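Local coordinates for glycoside hydrolase family 5 (Aspergillus oryzae, PDB 6LA0), which hydrolyses glycosides, acting as a rutinosidase and probably also removing glucose units from the non-reducing ends of beta-1,3-glucans, at residues A[78-83]-A[357-362]; A[152-157]-A[213-218]; A[330-335]-A[353-358]. All coordinates share one frame; numbering follows the deposited sequence.

How the interactions relate
Interactions 1 and 3 both use helix 355-360 and lie on the same side of the molecule, their centres about 10 Å apart; a salt bridge between K79 and E356 joins them directly. Interaction 3 is buried and ties this helix inward to the end of strand 329-332 through backbone hydrogen bonds and aromatic rings. Interaction 1, at the surface, ties the helix to helix 74-81 through one isoleucine and a lysine-carboxylate pairing. Interaction 2 lies beyond the chain's centre, its nearest atoms about 17 Å from interaction 3. It too is mostly buried, but it joins a loop to helix 209-229 by aromatic faces and edges and one bridging water, beside a glycosylated asparagine.

Interaction 1: residues A[78-83]-A[357-362]; sequences DKLASV and YFIDHG
I359 directs its side chain from helix 355-360 at the end of helix 74-81, and its CD1 comes within 3.6 Å of V83 CG2 and 4.0 Å of L80 CD2. The other branch meets the lysine stem at a slant: I359 CG2 lies 3.7 Å from K79 CG. Beyond this apolar stem the lysine chain bends at chi3 (-86°) and carries NZ across to the D360 carboxylate. There K79 NZ bonds to D360 OD1 at 2.9 Å, on the syn lone pair, and more weakly to OD2 at 3.3 Å. The same ammonium forms a salt bridge with E356, one turn earlier on the helix, so two carboxylates flank a single positive charge. In the TIM barrel of this family the contact brings helix 74-81, the last before strand 87-92, beside the helix that follows strand 329-332, where the ring of outer helices closes. Both helices end near the contact. S82 OG donates to K79 O at 2.8 Å near where helix 74-81 gives out, and V83 continues into backbone bonding with L366. The second stops in a Schellman motif with G362 at C-prime, its N bonded to I359 O at 3.3 Å.

Interaction 2: residues A[152-157]-A[213-218]; sequences WGWYYN and TWVLKY. With NAG (2-acetamido-2-deoxy-beta-D-glucopyranose), chain D.
Two overlapping turns, type I from W152 to Y155 and type II from W154 to N157, press the backbone at Y156 onto helix 209-229, its CA 6.5 Å from the CA of W214. The W214 indole lies flat against this second turn: Y156 N sits over the ring, and Y156 CA makes a CH-pi contact 3.5 Å from the centroid of the six-membered ring. K217 CD lies against the opposite face, toward its rim. W154 is the next layer. With its CG anti to the backbone N (chi1 179°), its indole reaches between W214 and Y218. There it receives the five-membered ring of W214 edge-on over one face, the planes at 79° and W214 CD1 3.5 Å from W154 CZ3. The edge of W154 in turn points at the face of Y218, with W154 CZ2 3.6 Å from Y218 CG and the planes at 86°, giving two successive edge-to-face pairs, W214 onto W154 and W154 onto Y218. V215 CG2 fills in beside W154 and Y155. The polar ends are anchored to other parts of the chain: W154 NE1 bonds to S164, Y155 OH to T140 and Y218 OH to P188. A water accepts from W214 NE1 at 2.7 Å and donates to W154 O at 2.6 Å, joining the two segments. N157, the N-cap of helix 158-176, bonds through OD1 to A160 N, while ND2 carries the N-acetylglucosamine and donates to G153 O at 3.1 Å. Both ends of the carboxamide are thus hydrogen-bonded, which restrains the group that carries the sugar. Across the contact itself, cohesion comes from aromatic edges, faces and C-H groups, while the water satisfies the indole N-H of W214.

Interaction 3: residues A[330-335]-A[353-358]; sequences SCYWTA and WNFEYF
T334 and W353 begin a short series of backbone hydrogen bonds between the chain just after strand 329-332 and the chain leading into helix 355-360. T334 N donates to W353 O at 3.2 Å and nearly straight (167°). F355 N then bonds to T334 O at 3.1 Å, so T334 is used through both its N-H and its carbonyl. A weak bond of 3.1 Å from E356 N to A335 O extends the series, and the N-H groups of F355 and E356, near the start of the helix, thus have acceptors in the chain beyond the strand. T334 OG1 turns to N23 and G25 instead, fastening the segment to the end of strand 19-23. W353 lies near W333, their rings meeting rim to rim with CE3 of W353 3.6 Å from CD1 of W333. W353 CE3 also comes within 3.3 Å of W333 O, a buried carbonyl without a polar partner. W353 NE1 reaches Q302, and its ring stacks with F337. Y332 extends toward the helix with CG anti to its own N (chi1 -161°). F355 meets it obliquely, CD1 3.6 Å from Y332 CG. F358 turns its edge toward the tyrosine face in an offset edge-to-face pair, the planes at 82° and F358 CE2 3.7 Å from Y332 CZ. The phenol is kept in place by hydrogen bonds of its OH with Y352 O and I301 N, and V316 of helix 312-326 touches both Y332 and F358. This is the junction of the last barrel strand with the helix that follows it in a TIM-barrel glycosidase. The cis peptide between W333 and T334 is consistent with the non-proline cis bond that follows a tryptophan at the end of the eighth strand in many family 5 enzymes.

Interaction 1: residues A[78-83]-A[357-362]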
loop_
_atom_site.group_PDB
_atom_site.type_symbol
_atom_site.label_atom_id
_atom_site.label_comp_id
_atom_site.label_asym_id
_atom_site.label_seq_id
_atom_site.Cartn_x
_atom_site.Cartn_y
_atom_site.Cartn_z
ATOM N N ASP A 78 6.277 18.643 -0.313
ATOM C CA ASP A 78 7.521 19.388 -0.485
ATOM C C ASP A 78 8.692 18.691 0.198
ATOM O O ASP A 78 9.783 18.577 -0.375
ATOM C CB ASP A 78 7.386 20.798 0.079
ATOM C CG ASP A 78 6.310 21.616 -0.598
ATOM O OD1 ASP A 78 5.940 21.334 -1.760
ATOM O OD2 ASP A 78 5.858 22.577 0.047
ATOM N N LYS A 79 8.493 18.240 1.441
ATOM C CA LYS A 79 9.584 17.567 2.140
ATOM C C LYS A 79 9.985 16.271 1.440
ATOM O O LYS A 79 11.174 15.935 1.389
ATOM C CB LYS A 79 9.200 17.291 3.590
ATOM C CG LYS A 79 10.347 16.750 4.403
ATOM C CD LYS A 79 9.959 16.615 5.860
ATOM C CE LYS A 79 10.175 17.913 6.623
ATOM N NZ LYS A 79 9.982 17.671 8.072
ATOM N N LEU A 80 9.017 15.518 0.906
ATOM C CA LEU A 80 9.363 14.305 0.159
ATOM C C LEU A 80 10.166 14.632 -1.094
ATOM O O LEU A 80 11.179 13.979 -1.380
ATOM C CB LEU A 80 8.096 13.526 -0.212
ATOM C CG LEU A 80 7.345 12.928 0.983
ATOM C CD1 LEU A 80 5.908 12.532 0.616
ATOM C CD2 LEU A 80 8.130 11.736 1.547
ATOM N N ALA A 81 9.735 15.645 -1.847
ATOM C CA ALA A 81 10.437 16.024 -3.068
ATOM C C ALA A 81 11.849 16.530 -2.785
ATOM O O ALA A 81 12.756 16.322 -3.603
ATOM C CB ALA A 81 9.643 17.092 -3.816
ATOM N N SER A 82 12.062 17.187 -1.635
ATOM C CA SER A 82 13.380 17.737 -1.328
ATOM C C SER A 82 14.479 16.675 -1.303
ATOM O O SER A 82 15.658 17.028 -1.431
ATOM C CB SER A 82 13.358 18.479 0.017
ATOM O OG SER A 82 13.389 17.581 1.113
ATOM N N VAL A 83 14.141 15.398 -1.114
ATOM C CA VAL A 83 15.139 14.335 -1.176
ATOM C C VAL A 83 14.961 13.463 -2.415
ATOM O O VAL A 83 15.664 12.452 -2.571
ATOM C CB VAL A 83 15.140 13.474 0.105
ATOM C CG1 VAL A 83 15.755 14.256 1.269
ATOM C CG2 VAL A 83 13.746 12.990 0.432
ATOM N N TYR A 357 11.608 11.122 9.678
ATOM C CA TYR A 357 12.803 11.250 10.508
ATOM C C TYR A 357 14.069 10.981 9.699
ATOM O O TYR A 357 15.074 11.686 9.859
ATOM C CB TYR A 357 12.694 10.310 11.706
ATOM C CG TYR A 357 13.880 10.386 12.642
ATOM C CD1 TYR A 357 15.026 9.636 12.404
ATOM C CD2 TYR A 357 13.856 11.207 13.762
ATOM C CE1 TYR A 357 16.110 9.703 13.243
ATOM C CE2 TYR A 357 14.955 11.271 14.623
ATOM C CZ TYR A 357 16.072 10.519 14.351
ATOM O OH TYR A 357 17.170 10.573 15.201
ATOM N N PHE A 358 14.036 9.969 8.820
ATOM C CA PHE A 358 15.187 9.701 7.956
ATOM C C PHE A 358 15.514 10.918 7.096
ATOM O O PHE A 358 16.687 11.269 6.914
ATOM C CB PHE A 358 14.925 8.506 7.034
ATOM C CG PHE A 358 14.485 7.253 7.731
ATOM C CD1 PHE A 358 14.803 7.011 9.054
ATOM C CD2 PHE A 358 13.754 6.292 7.030
ATOM C CE1 PHE A 358 14.406 5.836 9.681
ATOM C CE2 PHE A 358 13.339 5.123 7.647
ATOM C CZ PHE A 358 13.663 4.896 8.977
ATOM N N ILE A 359 14.481 11.567 6.546
ATOM C CA ILE A 359 14.683 12.773 5.747
ATOM C C ILE A 359 15.270 13.884 6.605
ATOM O O ILE A 359 16.212 14.575 6.199
ATOM C CB ILE A 359 13.351 13.227 5.119
ATOM C CG1 ILE A 359 12.919 12.309 3.960
ATOM C CG2 ILE A 359 13.444 14.689 4.660
ATOM C CD1 ILE A 359 11.587 12.747 3.361
ATOM N N ASP A 360 14.677 14.109 7.786
ATOM C CA ASP A 360 15.059 15.249 8.618
ATOM C C ASP A 360 16.474 15.121 9.177
ATOM O O ASP A 360 17.101 16.137 9.485
ATOM C CB ASP A 360 14.075 15.419 9.778
ATOM C CG ASP A 360 12.757 16.039 9.358
ATOM O OD1 ASP A 360 12.667 16.620 8.249
ATOM O OD2 ASP A 360 11.802 15.942 10.156
ATOM N N HIS A 361 17.004 13.910 9.297
ATOM C CA HIS A 361 18.336 13.730 9.857
ATOM C C HIS A 361 19.357 13.333 8.798
ATOM O O HIS A 361 20.426 12.818 9.131
ATOM C CB HIS A 361 18.265 12.737 11.017
ATOM C CG HIS A 361 17.456 13.259 12.167
ATOM N ND1 HIS A 361 18.023 13.714 13.340
ATOM C CD2 HIS A 361 16.124 13.474 12.288
ATOM C CE1 HIS A 361 17.072 14.152 14.146
ATOM N NE2 HIS A 361 15.909 14.016 13.532
ATOM N N GLY A 362 19.043 13.589 7.527
ATOM C CA GLY A 362 20.004 13.502 6.446
ATOM C C GLY A 362 20.313 12.119 5.924
ATOM O O GLY A 362 21.347 11.936 5.276
#

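Interaction 2: residues A[152-157]-A[213-218]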
loop_
_atom_site.group_PDB
_atom_site.type_symbol
_atom_site.label_atom_id
_atom_site.label_comp_id
_atom_site.label_asym_id
_atom_site.label_seq_id
_atom_site.Cartn_x
_atom_site.Cartn_y
_atom_site.Cartn_z
ATOM N N TRP A 152 -14.182 -11.910 5.818
ATOM C CA TRP A 152 -13.658 -12.566 4.619
ATOM C C TRP A 152 -14.736 -12.734 3.553
ATOM O O TRP A 152 -14.618 -13.621 2.698
ATOM C CB TRP A 152 -13.077 -13.946 4.940
ATOM C CG TRP A 152 -11.753 -14.003 5.599
ATOM C CD1 TRP A 152 -10.532 -14.093 4.992
ATOM C CD2 TRP A 152 -11.508 -14.068 7.007
ATOM N NE1 TRP A 152 -9.536 -14.173 5.944
ATOM C CE2 TRP A 152 -10.112 -14.158 7.187
ATOM C CE3 TRP A 152 -12.334 -14.038 8.137
ATOM C CZ2 TRP A 152 -9.528 -14.214 8.446
ATOM C CZ3 TRP A 152 -11.752 -14.098 9.382
ATOM C CH2 TRP A 152 -10.362 -14.190 9.528
ATOM N N GLY A 153 -15.795 -11.921 3.595
ATOM C CA GLY A 153 -16.974 -12.106 2.777
ATOM C C GLY A 153 -16.833 -11.779 1.309
ATOM O O GLY A 153 -17.771 -12.013 0.546
ATOM N N TRP A 154 -15.682 -11.247 0.892
ATOM C CA TRP A 154 -15.469 -10.911 -0.514
ATOM C C TRP A 154 -15.426 -12.159 -1.391
ATOM O O TRP A 154 -15.927 -12.145 -2.526
ATOM C CB TRP A 154 -14.171 -10.109 -0.647
ATOM C CG TRP A 154 -13.797 -9.700 -2.047
ATOM C CD1 TRP A 154 -14.328 -8.677 -2.763
ATOM C CD2 TRP A 154 -12.791 -10.295 -2.878
ATOM N NE1 TRP A 154 -13.723 -8.589 -3.987
ATOM C CE2 TRP A 154 -12.776 -9.577 -4.087
ATOM C CE3 TRP A 154 -11.892 -11.359 -2.710
ATOM C CZ2 TRP A 154 -11.906 -9.892 -5.129
ATOM C CZ3 TRP A 154 -11.026 -11.673 -3.746
ATOM C CH2 TRP A 154 -11.030 -10.937 -4.934
ATOM N N TYR A 155 -14.852 -13.248 -0.875
ATOM C CA TYR A 155 -14.600 -14.438 -1.682
ATOM C C TYR A 155 -15.903 -15.097 -2.132
ATOM O O TYR A 155 -16.831 -15.275 -1.336
ATOM C CB TYR A 155 -13.734 -15.428 -0.886
ATOM C CG TYR A 155 -12.338 -14.899 -0.648
ATOM C CD1 TYR A 155 -12.043 -14.153 0.491
ATOM C CD2 TYR A 155 -11.327 -15.095 -1.584
ATOM C CE1 TYR A 155 -10.782 -13.640 0.704
ATOM C CE2 TYR A 155 -10.046 -14.582 -1.378
ATOM C CZ TYR A 155 -9.784 -13.853 -0.223
ATOM O OH TYR A 155 -8.528 -13.320 0.014
ATOM N N TYR A 156 -15.963 -15.452 -3.427
ATOM C CA TYR A 156 -17.022 -16.266 -4.020
ATOM C C TYR A 156 -18.373 -15.549 -4.030
ATOM O O TYR A 156 -19.411 -16.172 -4.252
ATOM C CB TYR A 156 -17.131 -17.622 -3.304
ATOM C CG TYR A 156 -15.788 -18.189 -2.850
ATOM C CD1 TYR A 156 -14.787 -18.488 -3.770
ATOM C CD2 TYR A 156 -15.519 -18.408 -1.504
ATOM C CE1 TYR A 156 -13.563 -18.998 -3.361
ATOM C CE2 TYR A 156 -14.300 -18.912 -1.081
ATOM C CZ TYR A 156 -13.329 -19.208 -2.010
ATOM O OH TYR A 156 -12.118 -19.708 -1.574
ATOM N N ASN A 157 -18.369 -14.239 -3.806
ATOM C CA ASN A 157 -19.573 -13.445 -3.543
ATOM C C ASN A 157 -19.824 -12.591 -4.777
ATOM O O ASN A 157 -19.111 -11.612 -5.021
ATOM C CB ASN A 157 -19.345 -12.610 -2.279
ATOM C CG ASN A 157 -20.517 -11.715 -1.905
ATOM O OD1 ASN A 157 -21.355 -11.345 -2.730
ATOM N ND2 ASN A 157 -20.558 -11.345 -0.629
ATOM N N THR A 213 -8.220 -18.869 -7.050
ATOM C CA THR A 213 -8.994 -18.848 -8.292
ATOM C C THR A 213 -9.924 -17.638 -8.326
ATOM O O THR A 213 -10.092 -16.999 -9.373
ATOM C CB THR A 213 -9.780 -20.147 -8.455
ATOM O OG1 THR A 213 -10.760 -20.257 -7.416
ATOM C CG2 THR A 213 -8.840 -21.343 -8.377
ATOM N N TRP A 214 -10.496 -17.276 -7.179
ATOM C CA TRP A 214 -11.340 -16.084 -7.137
ATOM C C TRP A 214 -10.509 -14.823 -7.346
ATOM O O TRP A 214 -10.931 -13.912 -8.066
ATOM C CB TRP A 214 -12.111 -16.020 -5.813
ATOM C CG TRP A 214 -13.287 -15.064 -5.869
ATOM C CD1 TRP A 214 -13.361 -13.815 -5.310
ATOM C CD2 TRP A 214 -14.542 -15.280 -6.540
ATOM N NE1 TRP A 214 -14.582 -13.244 -5.595
ATOM C CE2 TRP A 214 -15.327 -14.123 -6.341
ATOM C CE3 TRP A 214 -15.080 -16.343 -7.276
ATOM C CZ2 TRP A 214 -16.629 -13.997 -6.857
ATOM C CZ3 TRP A 214 -16.374 -16.212 -7.801
ATOM C CH2 TRP A 214 -17.129 -15.044 -7.586
ATOM N N VAL A 215 -9.320 -14.759 -6.737
ATOM C CA VAL A 215 -8.438 -13.609 -6.941
ATOM C C VAL A 215 -8.075 -13.467 -8.417
ATOM O O VAL A 215 -8.103 -12.363 -8.977
ATOM C CB VAL A 215 -7.185 -13.735 -6.056
ATOM C CG1 VAL A 215 -6.195 -12.607 -6.347
ATOM C CG2 VAL A 215 -7.588 -13.720 -4.596
ATOM N N LEU A 216 -7.715 -14.584 -9.067
ATOM C CA LEU A 216 -7.410 -14.559 -10.496
ATOM C C LEU A 216 -8.606 -14.096 -11.317
ATOM O O LEU A 216 -8.458 -13.282 -12.233
ATOM C CB LEU A 216 -6.960 -15.942 -10.968
ATOM C CG LEU A 216 -6.408 -16.009 -12.397
ATOM C CD1 LEU A 216 -5.030 -15.364 -12.471
ATOM C CD2 LEU A 216 -6.363 -17.449 -12.903
ATOM N N LYS A 217 -9.793 -14.624 -11.029
ATOM C CA LYS A 217 -10.991 -14.118 -11.709
ATOM C C LYS A 217 -11.066 -12.594 -11.618
ATOM O O LYS A 217 -11.256 -11.907 -12.633
ATOM C CB LYS A 217 -12.246 -14.764 -11.122
ATOM C CG LYS A 217 -13.561 -14.173 -11.626
ATOM C CD LYS A 217 -14.737 -14.839 -10.916
ATOM C CE LYS A 217 -16.026 -14.032 -11.062
ATOM N NZ LYS A 217 -16.662 -14.272 -12.392
ATOM N N TYR A 218 -10.859 -12.046 -10.410
ATOM C CA TYR A 218 -10.917 -10.596 -10.211
ATOM C C TYR A 218 -9.844 -9.870 -11.010
ATOM O O TYR A 218 -10.132 -8.889 -11.702
ATOM C CB TYR A 218 -10.767 -10.264 -8.725
ATOM C CG TYR A 218 -10.776 -8.768 -8.400
ATOM C CD1 TYR A 218 -11.888 -7.981 -8.704
ATOM C CD2 TYR A 218 -9.695 -8.161 -7.767
ATOM C CE1 TYR A 218 -11.919 -6.615 -8.405
ATOM C CE2 TYR A 218 -9.718 -6.793 -7.444
ATOM C CZ TYR A 218 -10.840 -6.032 -7.768
ATOM O OH TYR A 218 -10.865 -4.693 -7.473
HETATM C C1 NAG D . -21.561 -10.470 -0.092
HETATM C C2 NAG D . -21.723 -10.714 1.422
HETATM C C3 NAG D . -22.573 -9.611 2.070
HETATM C C4 NAG D . -22.058 -8.231 1.684
HETATM C C5 NAG D . -22.000 -8.126 0.168
HETATM C C6 NAG D . -21.488 -6.791 -0.316
HETATM C C7 NAG D . -21.685 -13.001 2.311
HETATM C C8 NAG D . -22.455 -14.277 2.474
HETATM N N2 NAG D . -22.316 -12.017 1.665
HETATM O O3 NAG D . -22.541 -9.760 3.485
HETATM O O4 NAG D . -22.916 -7.216 2.194
HETATM O O5 NAG D . -21.101 -9.128 -0.323
HETATM O O6 NAG D . -20.528 -6.270 0.591
HETATM O O7 NAG D . -20.542 -12.866 2.746
HETATM O O HOH W 1 -15.890 -10.962 -4.887
#

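Interaction 3: residues A[330-335]-A[353-358]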
loop_
_atom_site.group_PDB
_atom_site.type_symbol
_atom_site.label_atom_id
_atom_site.label_comp_id
_atom_site.label_asym_id
_atom_site.label_seq_id
_atom_site.Cartn_x
_atom_site.Cartn_y
_atom_site.Cartn_z
ATOM N N SER A 330 10.972 0.870 -4.786
ATOM C CA SER A 330 10.296 0.563 -3.534
ATOM C C SER A 330 9.538 1.785 -3.024
ATOM O O SER A 330 9.857 2.926 -3.366
ATOM C CB SER A 330 11.301 0.096 -2.467
ATOM O OG SER A 330 12.136 1.164 -2.106
ATOM N N CYS A 331 8.532 1.521 -2.187
ATOM C CA CYS A 331 7.843 2.557 -1.414
ATOM C C CYS A 331 7.913 2.191 0.061
ATOM O O CYS A 331 7.413 1.136 0.461
ATOM C CB CYS A 331 6.371 2.696 -1.825
ATOM S SG CYS A 331 6.096 3.626 -3.359
ATOM N N TYR A 332 8.462 3.081 0.880
ATOM C CA TYR A 332 8.561 2.788 2.305
ATOM C C TYR A 332 7.197 2.906 2.981
ATOM O O TYR A 332 6.366 3.735 2.606
ATOM C CB TYR A 332 9.569 3.740 2.972
ATOM C CG TYR A 332 10.093 3.254 4.306
ATOM C CD1 TYR A 332 11.217 2.415 4.378
ATOM C CD2 TYR A 332 9.482 3.636 5.494
ATOM C CE1 TYR A 332 11.697 1.964 5.610
ATOM C CE2 TYR A 332 9.964 3.192 6.735
ATOM C CZ TYR A 332 11.064 2.356 6.781
ATOM O OH TYR A 332 11.518 1.925 8.020
ATOM N N TRP A 333 6.970 2.062 3.997
ATOM C CA TRP A 333 5.821 2.200 4.889
ATOM C C TRP A 333 6.319 2.767 6.218
ATOM O O TRP A 333 6.921 2.038 7.007
ATOM C CB TRP A 333 5.112 0.862 5.117
ATOM C CG TRP A 333 3.786 1.063 5.794
ATOM C CD1 TRP A 333 3.557 1.228 7.138
ATOM C CD2 TRP A 333 2.506 1.179 5.157
ATOM N NE1 TRP A 333 2.213 1.424 7.369
ATOM C CE2 TRP A 333 1.548 1.394 6.173
ATOM C CE3 TRP A 333 2.074 1.113 3.823
ATOM C CZ2 TRP A 333 0.194 1.545 5.900
ATOM C CZ3 TRP A 333 0.719 1.260 3.557
ATOM C CH2 TRP A 333 -0.202 1.478 4.595
ATOM N N THR A 334 6.048 4.048 6.494
ATOM C CA THR A 334 5.164 4.933 5.736
ATOM C C THR A 334 5.716 6.367 5.886
ATOM O O THR A 334 6.708 6.568 6.585
ATOM C CB THR A 334 3.718 4.842 6.257
ATOM O OG1 THR A 334 2.873 5.756 5.549
ATOM C CG2 THR A 334 3.686 5.144 7.764
ATOM N N ALA A 335 5.104 7.354 5.225
ATOM C CA ALA A 335 5.693 8.696 5.189
ATOM C C ALA A 335 5.794 9.313 6.581
ATOM O O ALA A 335 6.842 9.869 6.955
ATOM C CB ALA A 335 4.885 9.604 4.262
ATOM N N TRP A 353 9.518 3.348 11.752
ATOM C CA TRP A 353 8.523 3.348 10.686
ATOM C C TRP A 353 8.229 4.739 10.146
ATOM O O TRP A 353 7.327 4.893 9.310
ATOM C CB TRP A 353 7.219 2.728 11.179
ATOM C CG TRP A 353 7.279 1.288 11.536
ATOM C CD1 TRP A 353 7.819 0.745 12.651
ATOM C CD2 TRP A 353 6.718 0.201 10.783
ATOM N NE1 TRP A 353 7.650 -0.622 12.645
ATOM C CE2 TRP A 353 6.977 -0.981 11.503
ATOM C CE3 TRP A 353 6.024 0.112 9.570
ATOM C CZ2 TRP A 353 6.566 -2.237 11.055
ATOM C CZ3 TRP A 353 5.615 -1.139 9.124
ATOM C CH2 TRP A 353 5.890 -2.294 9.864
ATOM N N ASN A 354 8.958 5.746 10.603
ATOM C CA ASN A 354 8.666 7.145 10.315
ATOM C C ASN A 354 9.688 7.599 9.282
ATOM O O ASN A 354 10.840 7.875 9.617
ATOM C CB ASN A 354 8.721 7.950 11.614
ATOM C CG ASN A 354 8.389 9.418 11.429
ATOM O OD1 ASN A 354 7.630 9.789 10.533
ATOM N ND2 ASN A 354 8.960 10.265 12.287
ATOM N N PHE A 355 9.281 7.641 8.009
ATOM C CA PHE A 355 10.223 8.032 6.963
ATOM C C PHE A 355 10.645 9.491 7.098
ATOM O O PHE A 355 11.743 9.855 6.664
ATOM C CB PHE A 355 9.621 7.762 5.575
ATOM C CG PHE A 355 10.639 7.721 4.476
ATOM C CD1 PHE A 355 11.414 6.595 4.276
ATOM C CD2 PHE A 355 10.848 8.824 3.664
ATOM C CE1 PHE A 355 12.367 6.559 3.265
ATOM C CE2 PHE A 355 11.793 8.798 2.654
ATOM C CZ PHE A 355 12.551 7.663 2.450
ATOM N N GLU A 356 9.801 10.339 7.701
ATOM C CA GLU A 356 10.141 11.756 7.831
ATOM C C GLU A 356 11.403 11.963 8.666
ATOM O O GLU A 356 12.171 12.903 8.425
ATOM C CB GLU A 356 8.972 12.526 8.453
ATOM C CG GLU A 356 9.269 14.003 8.683
ATOM C CD GLU A 356 8.059 14.776 9.179
ATOM O OE1 GLU A 356 7.300 14.251 10.033
ATOM O OE2 GLU A 356 7.874 15.916 8.709
ATOM N N TYR A 357 11.608 11.122 9.678
ATOM C CA TYR A 357 12.803 11.250 10.508
ATOM C C TYR A 357 14.069 10.981 9.699
ATOM O O TYR A 357 15.074 11.686 9.859
ATOM C CB TYR A 357 12.694 10.310 11.706
ATOM C CG TYR A 357 13.880 10.386 12.642
ATOM C CD1 TYR A 357 15.026 9.636 12.404
ATOM C CD2 TYR A 357 13.856 11.207 13.762
ATOM C CE1 TYR A 357 16.110 9.703 13.243
ATOM C CE2 TYR A 357 14.955 11.271 14.623
ATOM C CZ TYR A 357 16.072 10.519 14.351
ATOM O OH TYR A 357 17.170 10.573 15.201
ATOM N N PHE A 358 14.036 9.969 8.820
ATOM C CA PHE A 358 15.187 9.701 7.956
ATOM C C PHE A 358 15.514 10.918 7.096
ATOM O O PHE A 358 16.687 11.269 6.914
ATOM C CB PHE A 358 14.925 8.506 7.034
ATOM C CG PHE A 358 14.485 7.253 7.731
ATOM C CD1 PHE A 358 14.803 7.011 9.054
ATOM C CD2 PHE A 358 13.754 6.292 7.030
ATOM C CE1 PHE A 358 14.406 5.836 9.681
ATOM C CE2 PHE A 358 13.339 5.123 7.647
ATOM C CZ PHE A 358 13.663 4.896 8.977
#